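Local coordinates for integral membrane indolylacetylinositol arabinosyltransferase EmbB (Mycolicibacterium smegmatis MC2 155, PDB 7BVC), which probably transfers arabinose units to build the arabinan of cell-wall arabinogalactan, at residues G732-N744 with M1033-W1045. Residues are numbered along the deposited sequence; the frame is centred on the assembly and turned at random.
Sequences GLADDVLVEPDSN and MSTYLSQDWGQDW
Val737, Leu738 and Val739 pair edge to edge with Leu1037, Tyr1036 and Thr1035 as neighbouring antiparallel strands inside the C-terminal domain of EmbB. Leu738 and Tyr1036 form the hydrogen-bonded pair: Leu738 N gives to Tyr1036 O at 2.9 Å, and Tyr1036 N returns the bond to Leu738 O. Two further hydrogen bonds, Ser1038 N to Asp736 O and Glu740 N to Ser1034 O, flank this pair. In the six-stranded mixed sheet, 737-739 lies between 956-957 and 1028-1037, making neighbours of residues about 300 positions apart. On the face carrying Val737, its CG1 sits over the six-membered ring of Trp1045 in a CH-pi contact, 4.0 Å from the centroid. With CG1 anti to the backbone N (chi1 176°), that methyl reaches the ring, and CG2 is left to meet Leu1037 CD1 at 4.0 Å. Further along, Val739 CG2 packs against Thr1035 CG2 and, at 3.7 Å, against Met1033 CE. On the Leu738 and Tyr1036 face, the Glu740 side chain, extended beyond CG, passes Ser1034 CB and accepts a hydrogen bond from Tyr1036 OH at OE2 (2.6 Å). The hydroxyl approaches from 50° out of the carboxylate plane, while OE2 lies at the tyrosine ring edge. Asp736 turns its carboxylate to a salt bridge with Arg725.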
# COMPACT_ATOMS: atom_id res chain seq x y z
N GLY B 732 -20.16 -27.66 -10.34
CA GLY B 732 -20.06 -26.22 -10.40
C GLY B 732 -19.58 -25.75 -11.76
O GLY B 732 -20.29 -25.90 -12.76
N LEU B 733 -18.39 -25.16 -11.81
CA LEU B 733 -17.82 -24.75 -13.09
C LEU B 733 -17.39 -25.93 -13.96
O LEU B 733 -17.09 -25.72 -15.14
CB LEU B 733 -16.62 -23.83 -12.87
CG LEU B 733 -16.86 -22.33 -12.97
CD1 LEU B 733 -15.70 -21.57 -12.37
CD2 LEU B 733 -17.08 -21.93 -14.41
N ALA B 734 -17.36 -27.14 -13.41
CA ALA B 734 -16.93 -28.30 -14.19
C ALA B 734 -17.92 -28.69 -15.27
O ALA B 734 -17.63 -29.61 -16.04
CB ALA B 734 -16.70 -29.49 -13.25
N ASP B 735 -19.08 -28.03 -15.35
CA ASP B 735 -20.07 -28.32 -16.38
C ASP B 735 -20.11 -27.28 -17.49
O ASP B 735 -20.66 -27.56 -18.55
CB ASP B 735 -21.46 -28.45 -15.76
CG ASP B 735 -21.68 -29.78 -15.08
OD1 ASP B 735 -20.78 -30.64 -15.15
OD2 ASP B 735 -22.75 -29.97 -14.47
N ASP B 736 -19.56 -26.09 -17.26
CA ASP B 736 -19.65 -24.99 -18.21
C ASP B 736 -18.30 -24.59 -18.78
O ASP B 736 -18.21 -23.57 -19.47
CB ASP B 736 -20.32 -23.78 -17.55
CG ASP B 736 -21.76 -24.05 -17.18
OD1 ASP B 736 -22.59 -24.20 -18.09
OD2 ASP B 736 -22.05 -24.11 -15.96
N VAL B 737 -17.24 -25.36 -18.52
CA VAL B 737 -15.91 -25.09 -19.05
C VAL B 737 -15.56 -26.18 -20.04
O VAL B 737 -15.74 -27.37 -19.75
CB VAL B 737 -14.86 -25.00 -17.93
CG1 VAL B 737 -13.48 -24.82 -18.51
CG2 VAL B 737 -15.19 -23.86 -16.99
N LEU B 738 -15.08 -25.79 -21.22
CA LEU B 738 -14.72 -26.72 -22.28
C LEU B 738 -13.22 -26.69 -22.48
O LEU B 738 -12.62 -25.61 -22.56
CB LEU B 738 -15.45 -26.36 -23.58
CG LEU B 738 -16.97 -26.22 -23.48
CD1 LEU B 738 -17.51 -25.48 -24.68
CD2 LEU B 738 -17.62 -27.58 -23.34
N VAL B 739 -12.61 -27.87 -22.57
CA VAL B 739 -11.16 -28.02 -22.66
C VAL B 739 -10.82 -28.72 -23.97
O VAL B 739 -11.55 -29.61 -24.42
CB VAL B 739 -10.61 -28.79 -21.45
CG1 VAL B 739 -11.17 -30.20 -21.39
CG2 VAL B 739 -9.09 -28.83 -21.48
N GLU B 740 -9.71 -28.30 -24.59
CA GLU B 740 -9.22 -28.94 -25.80
C GLU B 740 -8.25 -30.05 -25.40
O GLU B 740 -7.14 -29.76 -24.95
CB GLU B 740 -8.51 -27.94 -26.69
CG GLU B 740 -9.39 -26.83 -27.24
CD GLU B 740 -8.62 -25.88 -28.14
OE1 GLU B 740 -7.40 -26.07 -28.29
OE2 GLU B 740 -9.23 -24.93 -28.67
N PRO B 741 -8.63 -31.33 -25.54
CA PRO B 741 -7.69 -32.41 -25.22
C PRO B 741 -6.42 -32.33 -26.05
O PRO B 741 -5.31 -32.27 -25.50
CB PRO B 741 -8.49 -33.68 -25.54
CG PRO B 741 -9.91 -33.25 -25.44
CD PRO B 741 -9.94 -31.85 -25.95
N ASP B 742 -6.56 -32.32 -27.37
CA ASP B 742 -5.45 -32.17 -28.30
C ASP B 742 -5.65 -30.88 -29.09
O ASP B 742 -6.53 -30.81 -29.95
CB ASP B 742 -5.35 -33.38 -29.23
CG ASP B 742 -4.31 -33.19 -30.32
OD1 ASP B 742 -3.10 -33.16 -29.99
OD2 ASP B 742 -4.70 -33.07 -31.50
N SER B 743 -4.83 -29.88 -28.81
CA SER B 743 -4.95 -28.58 -29.47
C SER B 743 -4.20 -28.56 -30.80
O SER B 743 -3.39 -27.68 -31.07
CB SER B 743 -4.45 -27.48 -28.55
OG SER B 743 -3.05 -27.60 -28.32
N ASN B 744 -4.47 -29.56 -31.64
CA ASN B 744 -3.93 -29.61 -32.99
C ASN B 744 -4.96 -29.98 -34.04
O ASN B 744 -4.69 -29.81 -35.23
CB ASN B 744 -2.77 -30.62 -33.06
CG ASN B 744 -1.45 -30.04 -32.60
OD1 ASN B 744 -1.11 -28.91 -32.94
ND2 ASN B 744 -0.70 -30.81 -31.82
N MET B 1033 -3.22 -25.79 -20.98
CA MET B 1033 -4.17 -26.30 -21.95
C MET B 1033 -5.13 -25.19 -22.37
O MET B 1033 -5.26 -24.17 -21.69
CB MET B 1033 -4.97 -27.49 -21.40
CG MET B 1033 -4.12 -28.62 -20.87
SD MET B 1033 -5.13 -30.00 -20.29
CE MET B 1033 -5.81 -30.58 -21.84
N SER B 1034 -5.80 -25.40 -23.50
CA SER B 1034 -6.72 -24.41 -24.05
C SER B 1034 -8.12 -24.67 -23.52
O SER B 1034 -8.70 -25.73 -23.76
CB SER B 1034 -6.71 -24.45 -25.58
OG SER B 1034 -5.45 -24.05 -26.10
N THR B 1035 -8.67 -23.69 -22.80
CA THR B 1035 -9.96 -23.81 -22.15
C THR B 1035 -10.80 -22.57 -22.44
O THR B 1035 -10.26 -21.46 -22.53
CB THR B 1035 -9.81 -23.98 -20.63
OG1 THR B 1035 -8.88 -23.02 -20.13
CG2 THR B 1035 -9.32 -25.38 -20.30
N TYR B 1036 -12.11 -22.76 -22.58
CA TYR B 1036 -13.04 -21.67 -22.84
C TYR B 1036 -14.29 -21.85 -21.99
O TYR B 1036 -14.80 -22.96 -21.83
CB TYR B 1036 -13.44 -21.61 -24.32
CG TYR B 1036 -12.30 -21.84 -25.29
CD1 TYR B 1036 -11.42 -20.82 -25.60
CD2 TYR B 1036 -12.12 -23.07 -25.90
CE1 TYR B 1036 -10.38 -21.02 -26.49
CE2 TYR B 1036 -11.09 -23.28 -26.79
CZ TYR B 1036 -10.23 -22.26 -27.08
OH TYR B 1036 -9.20 -22.47 -27.96
N LEU B 1037 -14.78 -20.73 -21.45
CA LEU B 1037 -16.03 -20.74 -20.70
C LEU B 1037 -17.20 -20.73 -21.69
O LEU B 1037 -17.30 -19.83 -22.52
CB LEU B 1037 -16.10 -19.54 -19.76
CG LEU B 1037 -17.34 -19.46 -18.87
CD1 LEU B 1037 -17.45 -20.70 -18.00
CD2 LEU B 1037 -17.30 -18.21 -18.02
N SER B 1038 -18.07 -21.73 -21.59
CA SER B 1038 -19.13 -21.91 -22.57
C SER B 1038 -20.07 -20.71 -22.59
O SER B 1038 -20.54 -20.26 -21.54
CB SER B 1038 -19.91 -23.19 -22.27
OG SER B 1038 -21.00 -23.34 -23.17
N GLN B 1039 -20.33 -20.20 -23.79
CA GLN B 1039 -21.28 -19.13 -24.10
C GLN B 1039 -20.88 -17.77 -23.55
O GLN B 1039 -21.59 -16.79 -23.79
CB GLN B 1039 -22.70 -19.45 -23.60
CG GLN B 1039 -23.28 -20.74 -24.15
CD GLN B 1039 -23.47 -20.71 -25.66
OE1 GLN B 1039 -23.59 -19.64 -26.25
NE2 GLN B 1039 -23.49 -21.88 -26.28
N ASP B 1040 -19.76 -17.67 -22.83
CA ASP B 1040 -19.30 -16.41 -22.26
C ASP B 1040 -17.87 -16.14 -22.68
O ASP B 1040 -17.00 -15.82 -21.86
CB ASP B 1040 -19.44 -16.40 -20.75
CG ASP B 1040 -19.32 -15.01 -20.15
OD1 ASP B 1040 -19.54 -14.03 -20.89
OD2 ASP B 1040 -19.00 -14.90 -18.95
N TRP B 1041 -17.59 -16.28 -23.97
CA TRP B 1041 -16.25 -16.07 -24.47
C TRP B 1041 -15.82 -14.62 -24.28
O TRP B 1041 -16.64 -13.70 -24.33
CB TRP B 1041 -16.18 -16.47 -25.94
CG TRP B 1041 -16.62 -17.89 -26.14
CD1 TRP B 1041 -16.01 -19.01 -25.67
CD2 TRP B 1041 -17.79 -18.33 -26.84
NE1 TRP B 1041 -16.72 -20.12 -26.04
CE2 TRP B 1041 -17.82 -19.73 -26.76
CE3 TRP B 1041 -18.81 -17.68 -27.53
CZ2 TRP B 1041 -18.82 -20.50 -27.34
CZ3 TRP B 1041 -19.81 -18.43 -28.11
CH2 TRP B 1041 -19.81 -19.83 -28.01
N GLY B 1042 -14.53 -14.43 -24.04
CA GLY B 1042 -14.02 -13.16 -23.59
C GLY B 1042 -13.94 -13.02 -22.08
O GLY B 1042 -13.45 -12.00 -21.59
N GLN B 1043 -14.42 -14.01 -21.34
CA GLN B 1043 -14.34 -14.04 -19.88
C GLN B 1043 -13.19 -14.94 -19.46
O GLN B 1043 -13.00 -16.03 -20.01
CB GLN B 1043 -15.65 -14.55 -19.27
CG GLN B 1043 -15.66 -14.58 -17.75
CD GLN B 1043 -15.96 -13.23 -17.14
OE1 GLN B 1043 -16.92 -12.57 -17.53
NE2 GLN B 1043 -15.15 -12.82 -16.17
N ASP B 1044 -12.42 -14.49 -18.47
CA ASP B 1044 -11.31 -15.26 -17.93
C ASP B 1044 -11.81 -16.05 -16.72
O ASP B 1044 -11.98 -15.50 -15.64
CB ASP B 1044 -10.15 -14.35 -17.55
CG ASP B 1044 -8.85 -15.11 -17.37
OD1 ASP B 1044 -8.84 -16.33 -17.61
OD2 ASP B 1044 -7.84 -14.47 -17.00
N TRP B 1045 -12.04 -17.35 -16.92
CA TRP B 1045 -12.49 -18.20 -15.82
C TRP B 1045 -11.32 -18.70 -14.98
O TRP B 1045 -11.49 -18.97 -13.79
CB TRP B 1045 -13.29 -19.38 -16.36
CG TRP B 1045 -12.45 -20.41 -17.03
CD1 TRP B 1045 -12.13 -20.48 -18.35
CD2 TRP B 1045 -11.83 -21.55 -16.41
NE1 TRP B 1045 -11.34 -21.57 -18.59
CE2 TRP B 1045 -11.14 -22.25 -17.41
CE3 TRP B 1045 -11.79 -22.03 -15.10
CZ2 TRP B 1045 -10.42 -23.41 -17.15
CZ3 TRP B 1045 -11.07 -23.18 -14.84
CH2 TRP B 1045 -10.40 -23.86 -15.86